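Local coordinates for protein putative Glycerophosphoryl diester phosphodiesterase (Silicibacter pomeroyi, PDB 3L12) that belongs to the glycerophosphoryl diester phosphodiesterase family, adopts a TIM-barrel fold and binds a magnesium ion through acidic side chains, at residues E36-T41 with R47-D52; R113-Q118 with V294-G299; L135-G140 with Y177-R182. All blocks are in the same frame, centred on the assembly; numbering follows the deposited sequence. Where two conformers were deposited one is given.

From the N terminus, the chain runs through strand 19-23 into helix 35-43 and back along strand 48-55; contact 1 closes this short loop, the helix-strand half of a beta-alpha-beta unit. Contact 2 opens later, at the end of helix 110-114, and closes 176 residues on at the end of strand 292-295. Contact 3 is nested inside that long loop, joining the C-terminal part of helix 129-137 and the turn after it to the loop between helix 160-176 and strand 183-187. Contacts 1 and 3 touch through L49 and C136, and through A39 and Y139, whereas contact 2 stays apart from contact 3, with nearest atoms about 13 Å away.

Contact 1 of 3, residues E36-T41 with R47-D52; sequences EGFAFT and RALEFD. With MG (magnesium ion), chain C.
F38 reaches from helix 35-43 onto the next strand, its side chain crossing that of F51 at about a right angle. Ring atom CZ of F38 lies 3.6 Å from F51 CB, while CD1 of F38 meets L49 CD1 at 3.8 Å. The backbone carbonyl oxygen of E50 sits at the edge of the F38 ring, near its plane. F51 holds CG between its backbone N and carbonyl carbon (chi1 57°), which carries its ring away from the helix towards L129 and L132, leaving CB to meet F38. L49 splits its branches: CD1 goes to F38, and CD2 presses on T41 CG2 at a tight 3.4 Å. T41 OG1 bonds back to G37 O at 2.8 Å, tilted out of the carbonyl plane, from the face opposite T41 N. E50, whose CB points away from the helix, binds the magnesium ion through OE2 at 2.1 Å; D52 OD1 and E149 bind it too. Water 1, also on the metal, donates to E50 OE1 and D52 OD2. L49 thus faces F38 while its neighbour E50 turns to the metal, and the apolar helix-strand packing probably sets the strand that carries two of the metal's carboxylates.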
loop_
_atom_site.group_PDB
_atom_site.type_symbol
_atom_site.label_atom_id
_atom_site.label_comp_id
_atom_site.label_asym_id
_atom_site.label_seq_id
_atom_site.Cartn_x
_atom_site.Cartn_y
_atom_site.Cartn_z
ATOM N N GLU A 36 -0.110 -6.501 9.275
ATOM C CA GLU A 36 0.108 -6.380 7.831
ATOM C C GLU A 36 0.172 -4.924 7.366
ATOM O O GLU A 36 1.062 -4.536 6.570
ATOM C CB GLU A 36 -0.960 -7.202 7.069
ATOM C CG GLU A 36 -0.976 -8.733 7.404
ATOM C CD GLU A 36 -1.555 -9.152 8.766
ATOM O OE1 GLU A 36 -1.992 -8.325 9.581
ATOM O OE2 GLU A 36 -1.569 -10.356 9.068
ATOM N N GLY A 37 -0.726 -4.103 7.865
ATOM C CA GLY A 37 -0.782 -2.707 7.512
ATOM C C GLY A 37 0.379 -1.929 8.105
ATOM O O GLY A 37 0.895 -0.989 7.488
ATOM N N PHE A 38 0.832 -2.346 9.311
ATOM C CA PHE A 38 1.985 -1.662 9.906
ATOM C C PHE A 38 3.253 -1.944 9.132
ATOM O O PHE A 38 4.031 -1.036 8.894
ATOM C CB PHE A 38 2.146 -1.967 11.411
ATOM C CG PHE A 38 1.035 -1.444 12.271
ATOM C CD1 PHE A 38 0.756 -0.080 12.322
ATOM C CD2 PHE A 38 0.218 -2.301 13.015
ATOM C CE1 PHE A 38 -0.273 0.413 13.131
ATOM C CE2 PHE A 38 -0.820 -1.805 13.788
ATOM C CZ PHE A 38 -1.050 -0.447 13.863
ATOM N N ALA A 39 3.429 -3.182 8.690
ATOM C CA ALA A 39 4.594 -3.518 7.900
ATOM C C ALA A 39 4.589 -2.791 6.584
ATOM O O ALA A 39 5.640 -2.332 6.112
ATOM C CB ALA A 39 4.660 -5.017 7.658
ATOM N N PHE A 40 3.419 -2.699 5.944
ATOM C CA PHE A 40 3.318 -1.947 4.712
ATOM C C PHE A 40 3.759 -0.464 4.956
ATOM O O PHE A 40 4.556 0.116 4.188
ATOM C CB PHE A 40 1.881 -1.903 4.167
ATOM C CG PHE A 40 1.669 -0.711 3.244
ATOM C CD1 PHE A 40 2.311 -0.709 2.009
ATOM C CD2 PHE A 40 0.966 0.439 3.646
ATOM C CE1 PHE A 40 2.212 0.379 1.148
ATOM C CE2 PHE A 40 0.889 1.516 2.789
ATOM C CZ PHE A 40 1.512 1.478 1.543
ATOM N N THR A 41 3.250 0.116 6.035
ATOM C CA THR A 41 3.500 1.528 6.371
ATOM C C THR A 41 4.968 1.771 6.497
ATOM O O THR A 41 5.511 2.776 5.938
ATOM C CB THR A 41 2.714 1.937 7.635
ATOM O OG1 THR A 41 1.313 1.739 7.361
ATOM C CG2 THR A 41 2.898 3.416 7.986
ATOM N N ARG A 47 8.094 6.751 9.168
ATOM C CA ARG A 47 8.941 6.587 10.336
ATOM C C ARG A 47 8.210 6.732 11.687
ATOM O O ARG A 47 8.840 6.667 12.756
ATOM C CB ARG A 47 10.053 7.617 10.272
ATOM C CG ARG A 47 10.928 7.548 9.026
ATOM C CD ARG A 47 11.816 6.337 9.032
ATOM N NE ARG A 47 12.456 6.184 10.359
ATOM C CZ ARG A 47 12.337 5.136 11.205
ATOM N NH1 ARG A 47 11.706 4.010 10.873
ATOM N NH2 ARG A 47 12.926 5.202 12.405
ATOM N N ALA A 48 6.922 6.951 11.655
ATOM C CA ALA A 48 6.113 7.096 12.846
ATOM C C ALA A 48 4.722 6.545 12.609
ATOM O O ALA A 48 4.153 6.708 11.534
ATOM C CB ALA A 48 6.035 8.528 13.219
ATOM N N LEU A 49 4.189 5.873 13.620
ATOM C CA LEU A 49 2.922 5.207 13.537
ATOM C C LEU A 49 2.040 5.641 14.660
ATOM O O LEU A 49 2.511 5.806 15.782
ATOM C CB LEU A 49 3.109 3.684 13.725
ATOM C CG LEU A 49 4.033 2.906 12.785
ATOM C CD1 LEU A 49 4.132 1.466 13.183
ATOM C CD2 LEU A 49 3.518 3.047 11.326
ATOM N N GLU A 50 0.755 5.774 14.383
ATOM C CA GLU A 50 -0.227 5.934 15.409
ATOM C C GLU A 50 -1.122 4.698 15.422
ATOM O O GLU A 50 -1.460 4.139 14.362
ATOM C CB GLU A 50 -1.040 7.161 15.170
ATOM C CG GLU A 50 -2.050 7.531 16.256
ATOM C CD GLU A 50 -3.425 6.875 16.169
ATOM O OE1 GLU A 50 -3.709 6.147 15.219
ATOM O OE2 GLU A 50 -4.293 7.122 17.073
ATOM N N PHE A 51 -1.513 4.270 16.602
ATOM C CA PHE A 51 -2.390 3.140 16.733
ATOM C C PHE A 51 -3.081 3.229 18.104
ATOM O O PHE A 51 -2.680 4.037 18.939
ATOM C CB PHE A 51 -1.603 1.856 16.577
ATOM C CG PHE A 51 -0.485 1.734 17.559
ATOM C CD1 PHE A 51 0.748 2.260 17.276
ATOM C CD2 PHE A 51 -0.675 1.098 18.801
ATOM C CE1 PHE A 51 1.807 2.135 18.184
ATOM C CE2 PHE A 51 0.376 0.981 19.717
ATOM C CZ PHE A 51 1.628 1.500 19.376
ATOM N N ASP A 52 -4.060 2.358 18.315
ATOM C CA ASP A 52 -4.947 2.460 19.478
ATOM C C ASP A 52 -4.846 1.206 20.290
ATOM O O ASP A 52 -4.704 0.101 19.687
ATOM C CB ASP A 52 -6.372 2.657 19.019
ATOM C CG ASP A 52 -6.478 3.727 17.950
ATOM O OD1 ASP A 52 -6.404 4.946 18.326
ATOM O OD2 ASP A 52 -6.631 3.345 16.755
HETATM MG MG MG C . -6.355 6.737 17.288
HETATM O O HOH W 1 -6.280 5.628 15.532
HETATM O O HOH W 2 -8.485 6.721 17.168
#

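Contact 2 of 3, residues R113-Q118 with V294-G299; sequences RRFPDQ and VTDYPG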
loop_
_atom_site.group_PDB
_atom_site.type_symbol
_atom_site.label_atom_id
_atom_site.label_comp_id
_atom_site.label_asym_id
_atom_site.label_seq_id
_atom_site.Cartn_x
_atom_site.Cartn_y
_atom_site.Cartn_z
ATOM N N ARG A 113 -17.064 3.084 2.413
ATOM C CA ARG A 113 -16.993 4.068 1.348
ATOM C C ARG A 113 -15.943 5.135 1.592
ATOM O O ARG A 113 -15.509 5.790 0.618
ATOM C CB ARG A 113 -18.353 4.707 1.042
ATOM C CG ARG A 113 -19.276 3.765 0.276
ATOM C CD ARG A 113 -20.565 4.516 -0.221
ATOM N NE ARG A 113 -21.325 5.093 0.882
ATOM C CZ ARG A 113 -22.220 4.443 1.616
ATOM N NH1 ARG A 113 -22.520 3.167 1.351
ATOM N NH2 ARG A 113 -22.842 5.064 2.604
ATOM N N ARG A 114 -15.582 5.359 2.856
ATOM C CA ARG A 114 -14.538 6.336 3.164
ATOM C C ARG A 114 -13.199 5.856 2.604
ATOM O O ARG A 114 -12.389 6.700 2.165
ATOM C CB ARG A 114 -14.377 6.552 4.652
ATOM C CG ARG A 114 -15.495 7.241 5.315
ATOM C CD ARG A 114 -15.305 7.247 6.770
ATOM N NE ARG A 114 -14.144 7.987 7.247
ATOM C CZ ARG A 114 -13.877 8.125 8.555
ATOM N NH1 ARG A 114 -14.689 7.605 9.501
ATOM N NH2 ARG A 114 -12.836 8.789 8.926
ATOM N N PHE A 115 -12.950 4.531 2.592
ATOM C CA PHE A 115 -11.663 3.940 2.221
ATOM C C PHE A 115 -11.879 2.845 1.149
ATOM O O PHE A 115 -11.614 1.638 1.370
ATOM C CB PHE A 115 -10.955 3.372 3.451
ATOM C CG PHE A 115 -10.884 4.358 4.579
ATOM C CD1 PHE A 115 -10.031 5.465 4.462
ATOM C CD2 PHE A 115 -11.716 4.284 5.686
ATOM C CE1 PHE A 115 -9.984 6.391 5.448
ATOM C CE2 PHE A 115 -11.627 5.261 6.694
ATOM C CZ PHE A 115 -10.754 6.289 6.558
ATOM N N PRO A 116 -12.286 3.285 -0.059
ATOM C CA PRO A 116 -12.672 2.348 -1.122
ATOM C C PRO A 116 -11.511 1.610 -1.803
ATOM O O PRO A 116 -11.716 0.611 -2.513
ATOM C CB PRO A 116 -13.415 3.236 -2.120
ATOM C CG PRO A 116 -12.776 4.614 -1.937
ATOM C CD PRO A 116 -12.409 4.710 -0.454
ATOM N N ASP A 117 -10.308 2.104 -1.578
ATOM C CA ASP A 117 -9.137 1.576 -2.214
ATOM C C ASP A 117 -8.274 0.697 -1.321
ATOM O O ASP A 117 -7.265 0.118 -1.751
ATOM C CB ASP A 117 -8.298 2.729 -2.756
ATOM C CG ASP A 117 -8.965 3.481 -3.896
ATOM O OD1 ASP A 117 -10.049 3.119 -4.434
ATOM O OD2 ASP A 117 -8.303 4.500 -4.223
ATOM N N GLN A 118 -8.742 0.451 -0.108
ATOM C CA GLN A 118 -8.035 -0.355 0.859
ATOM C C GLN A 118 -8.087 -1.807 0.408
ATOM O O GLN A 118 -9.152 -2.300 0.053
ATOM C CB GLN A 118 -8.712 -0.200 2.227
ATOM C CG GLN A 118 -8.044 -1.022 3.321
ATOM C CD GLN A 118 -8.881 -1.044 4.584
ATOM O OE1 GLN A 118 -9.546 -2.030 4.817
ATOM N NE2 GLN A 118 -8.758 -0.012 5.463
ATOM N N VAL A 294 -0.777 13.401 10.970
ATOM C CA VAL A 294 -1.284 12.066 11.060
ATOM C C VAL A 294 -2.263 11.936 9.908
ATOM O O VAL A 294 -3.227 12.705 9.779
ATOM C CB VAL A 294 -2.012 11.818 12.413
ATOM C CG1 VAL A 294 -2.548 10.404 12.505
ATOM C CG2 VAL A 294 -1.054 12.123 13.579
ATOM N N THR A 295 -2.034 10.901 9.099
ATOM C CA THR A 295 -2.777 10.686 7.855
ATOM C C THR A 295 -3.115 9.195 7.576
ATOM O O THR A 295 -2.345 8.294 7.837
ATOM C CB THR A 295 -2.009 11.287 6.643
ATOM O OG1 THR A 295 -2.827 11.213 5.439
ATOM C CG2 THR A 295 -0.621 10.570 6.454
ATOM N N ASP A 296 -4.285 8.976 6.965
ATOM C CA ASP A 296 -4.657 7.684 6.427
ATOM C C ASP A 296 -3.963 7.340 5.090
ATOM O O ASP A 296 -3.970 6.169 4.644
ATOM C CB ASP A 296 -6.184 7.625 6.199
ATOM C CG ASP A 296 -6.974 7.709 7.504
ATOM O OD1 ASP A 296 -6.600 7.016 8.435
ATOM O OD2 ASP A 296 -7.981 8.438 7.568
ATOM N N TYR A 297 -3.330 8.369 4.472
ATOM C CA TYR A 297 -2.717 8.265 3.139
ATOM C C TYR A 297 -1.286 8.788 3.181
ATOM O O TYR A 297 -1.021 9.905 2.751
ATOM C CB TYR A 297 -3.529 9.069 2.123
ATOM C CG TYR A 297 -4.924 8.530 1.926
ATOM C CD1 TYR A 297 -5.171 7.512 0.998
ATOM C CD2 TYR A 297 -5.980 9.025 2.679
ATOM C CE1 TYR A 297 -6.461 6.980 0.821
ATOM C CE2 TYR A 297 -7.257 8.480 2.538
ATOM C CZ TYR A 297 -7.493 7.496 1.627
ATOM O OH TYR A 297 -8.779 6.966 1.420
ATOM N N PRO A 298 -0.384 7.977 3.725
ATOM C CA PRO A 298 1.015 8.487 3.848
ATOM C C PRO A 298 1.665 8.816 2.508
ATOM O O PRO A 298 2.370 9.826 2.431
ATOM C CB PRO A 298 1.759 7.337 4.551
ATOM C CG PRO A 298 0.759 6.364 4.959
ATOM C CD PRO A 298 -0.578 6.683 4.394
ATOM N N GLY A 299 1.449 8.024 1.451
ATOM C CA GLY A 299 2.077 8.352 0.177
ATOM C C GLY A 299 1.601 9.689 -0.346
ATOM O O GLY A 299 2.392 10.453 -0.879
HETATM O O HOH W 3 -10.808 8.871 2.594
HETATM O O HOH W 4 -10.631 10.071 7.569
#
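The ring of F115 meets D296 and Y297 with its edge. Its CE1 lies 3.6 Å from D296 OD2 and its CD1 3.6 Å from Y297 OH. Because both oxygens lie near the plane of the ring, they face its weakly positive C-H rim, which is probably mildly favourable, above all for the carboxylate oxygen. The carboxylate of D296 stands almost upright to the ring, the two planes 81° apart. F115 and Y297 approach each other at a slant, and their carbons come no nearer than CD1 to CZ at 4.3 Å. R114 CB lies over one face of the F115 ring, offset toward its rim.

A water carries a polar link between the segments: water 3 donates to R114 O at 2.7 Å and is hydrogen-bonded to Y297 OH. A second bridge, from the R114 guanidinium through water 4 to D296 OD2, is doubtful, since it rests on one of the two conformers of R114.

Further out, D296 is held by stronger partners: H23 bonds to OD1, while R27 forms a salt bridge and N277 a hydrogen bond with OD2. Behind it, Y297 N donates to T295 OG1 at 3.0 Å and 163°, closing an ST turn just ahead of helix 298-307, where Y297 is the N-cap residue. On the other segment a type I beta turn runs from F115 to Q118. R303 of the second subunit bonds to F115 O, and R300 of that subunit forms a salt bridge with D117.

The arrangement joins an excursion containing helix 110-114 to the C-terminal end of strand 292-295, the end of a TIM barrel at which the loops gather round the metal site.

Contact 3 of 3, residues L135-G140 with Y177-R182; sequences LCAGYG and YRMEPR
A137 CB points at the turn that follows helix 160-176 and meets the end of the M179 side chain, a selenomethionine. Its methyl carbon CE lies 3.8 Å from A137 CB, and the carbonyl oxygen of Y177 is almost as near to the same alanine methyl, at 3.9 Å. M179 sets off with CG anti to its carbonyl carbon (chi1 -78°), then bends at both chi2 (-65°) and chi3 (92°). The folded chain brings SE and CE alongside the backbone of A137, with SE 4.2 Å from A137 CA. C136 CB makes a looser approach to SE at 4.5 Å. Y177 also directs its CB toward the other helix, where its side chain touches L133 and D134.

A Schellman motif, with R178 as its C-prime residue, ends helix 160-176 just before M179. A type I beta turn from A137 to G140 redirects the facing segment. Between the two segments the attraction is probably mainly dispersive, a bent selenomethionine laid against a small alanine, while several polar groups bond elsewhere: Y139 N to C136 O, G140 N to A137 O, and R182 NE to A143 O.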
loop_
_atom_site.group_PDB
_atom_site.type_symbol
_atom_site.label_atom_id
_atom_site.label_comp_id
_atom_site.label_asym_id
_atom_site.label_seq_id
_atom_site.Cartn_x
_atom_site.Cartn_y
_atom_site.Cartn_z
ATOM N N LEU A 135 7.117 -6.702 16.444
ATOM C CA LEU A 135 7.312 -6.349 15.051
ATOM C C LEU A 135 8.151 -5.072 14.931
ATOM O O LEU A 135 9.135 -5.044 14.190
ATOM C CB LEU A 135 5.967 -6.138 14.359
ATOM C CG LEU A 135 5.961 -5.610 12.920
ATOM C CD1 LEU A 135 6.578 -6.665 12.020
ATOM C CD2 LEU A 135 4.560 -5.274 12.431
ATOM N N CYS A 136 7.792 -4.040 15.669
ATOM C CA CYS A 136 8.493 -2.743 15.575
ATOM C C CYS A 136 9.952 -2.857 16.054
ATOM O O CYS A 136 10.861 -2.352 15.401
ATOM C CB CYS A 136 7.781 -1.635 16.361
ATOM S SG CYS A 136 6.241 -1.112 15.693
ATOM N N ALA A 137 10.157 -3.541 17.170
ATOM C CA ALA A 137 11.500 -3.691 17.749
ATOM C C ALA A 137 12.444 -4.429 16.794
ATOM O O ALA A 137 13.653 -4.150 16.778
ATOM C CB ALA A 137 11.430 -4.390 19.110
ATOM N N GLY A 138 11.898 -5.332 15.985
ATOM C CA GLY A 138 12.654 -6.051 14.963
ATOM C C GLY A 138 13.339 -5.195 13.894
ATOM O O GLY A 138 14.296 -5.661 13.242
ATOM N N TYR A 139 12.885 -3.958 13.698
ATOM C CA TYR A 139 13.513 -3.054 12.731
ATOM C C TYR A 139 14.771 -2.384 13.326
ATOM O O TYR A 139 15.446 -1.641 12.628
ATOM C CB TYR A 139 12.514 -2.008 12.231
ATOM C CG TYR A 139 11.425 -2.601 11.366
ATOM C CD1 TYR A 139 10.331 -3.243 11.936
ATOM C CD2 TYR A 139 11.439 -2.464 9.969
ATOM C CE1 TYR A 139 9.297 -3.766 11.147
ATOM C CE2 TYR A 139 10.411 -2.987 9.182
ATOM C CZ TYR A 139 9.340 -3.644 9.781
ATOM O OH TYR A 139 8.293 -4.176 9.009
ATOM N N GLY A 140 15.040 -2.603 14.615
ATOM C CA GLY A 140 16.246 -2.075 15.261
ATOM C C GLY A 140 16.322 -0.560 15.252
ATOM O O GLY A 140 15.392 0.133 15.696
ATOM N N TYR A 177 9.499 -5.095 25.443
ATOM C CA TYR A 177 10.108 -4.943 24.127
ATOM C C TYR A 177 11.087 -3.753 24.007
ATOM O O TYR A 177 11.498 -3.372 22.903
ATOM C CB TYR A 177 8.995 -4.896 23.037
ATOM C CG TYR A 177 8.279 -6.188 22.980
ATOM C CD1 TYR A 177 8.848 -7.270 22.342
ATOM C CD2 TYR A 177 7.078 -6.375 23.650
ATOM C CE1 TYR A 177 8.245 -8.495 22.353
ATOM C CE2 TYR A 177 6.441 -7.610 23.662
ATOM C CZ TYR A 177 7.043 -8.662 22.999
ATOM O OH TYR A 177 6.472 -9.896 22.976
ATOM N N ARG A 178 11.441 -3.145 25.136
ATOM C CA ARG A 178 12.422 -2.059 25.174
ATOM C C ARG A 178 12.062 -0.937 24.201
ATOM O O ARG A 178 12.935 -0.395 23.486
ATOM C CB ARG A 178 13.837 -2.584 24.873
ATOM C CG ARG A 178 14.326 -3.632 25.824
ATOM C CD ARG A 178 15.799 -3.956 25.522
ATOM N NE ARG A 178 16.445 -4.792 26.528
ATOM C CZ ARG A 178 17.313 -4.389 27.473
ATOM N NH1 ARG A 178 17.703 -3.121 27.604
ATOM N NH2 ARG A 178 17.812 -5.288 28.321
HETATM N N MSE A 179 10.760 -0.626 24.136
HETATM C CA MSE A 179 10.301 0.401 23.247
HETATM C C MSE A 179 10.149 1.766 23.901
HETATM O O MSE A 179 9.606 2.701 23.287
HETATM C CB MSE A 179 9.000 -0.070 22.546
HETATM C CG MSE A 179 9.233 -1.048 21.424
HETATM SE SE MSE A 179 10.212 -0.361 19.917
HETATM C CE MSE A 179 12.076 -0.805 20.335
ATOM N N GLU A 180 10.652 1.931 25.132
ATOM C CA GLU A 180 10.588 3.240 25.768
ATOM C C GLU A 180 11.178 4.367 24.892
ATOM O O GLU A 180 10.596 5.425 24.814
ATOM C CB GLU A 180 11.251 3.277 27.150
ATOM C CG GLU A 180 10.695 2.274 28.141
ATOM C CD GLU A 180 11.477 0.966 28.163
ATOM O OE1 GLU A 180 11.993 0.512 27.114
ATOM O OE2 GLU A 180 11.625 0.421 29.273
ATOM N N PRO A 181 12.316 4.142 24.199
ATOM C CA PRO A 181 12.889 5.258 23.421
ATOM C C PRO A 181 12.104 5.737 22.225
ATOM O O PRO A 181 12.464 6.778 21.606
ATOM C CB PRO A 181 14.230 4.686 22.917
ATOM C CG PRO A 181 14.572 3.607 23.865
ATOM C CD PRO A 181 13.231 2.986 24.223
ATOM N N ARG A 182 11.069 4.989 21.863
ATOM C CA ARG A 182 10.217 5.347 20.733
ATOM C C ARG A 182 8.765 5.618 21.077
ATOM O O ARG A 182 7.997 6.045 20.199
ATOM C CB ARG A 182 10.213 4.177 19.755
ATOM C CG ARG A 182 11.538 3.936 19.020
ATOM C CD ARG A 182 11.780 5.041 18.045
ATOM N NE ARG A 182 12.886 4.681 17.182
ATOM C CZ ARG A 182 14.149 4.917 17.469
ATOM N NH1 ARG A 182 14.474 5.526 18.590
ATOM N NH2 ARG A 182 15.101 4.535 16.625
#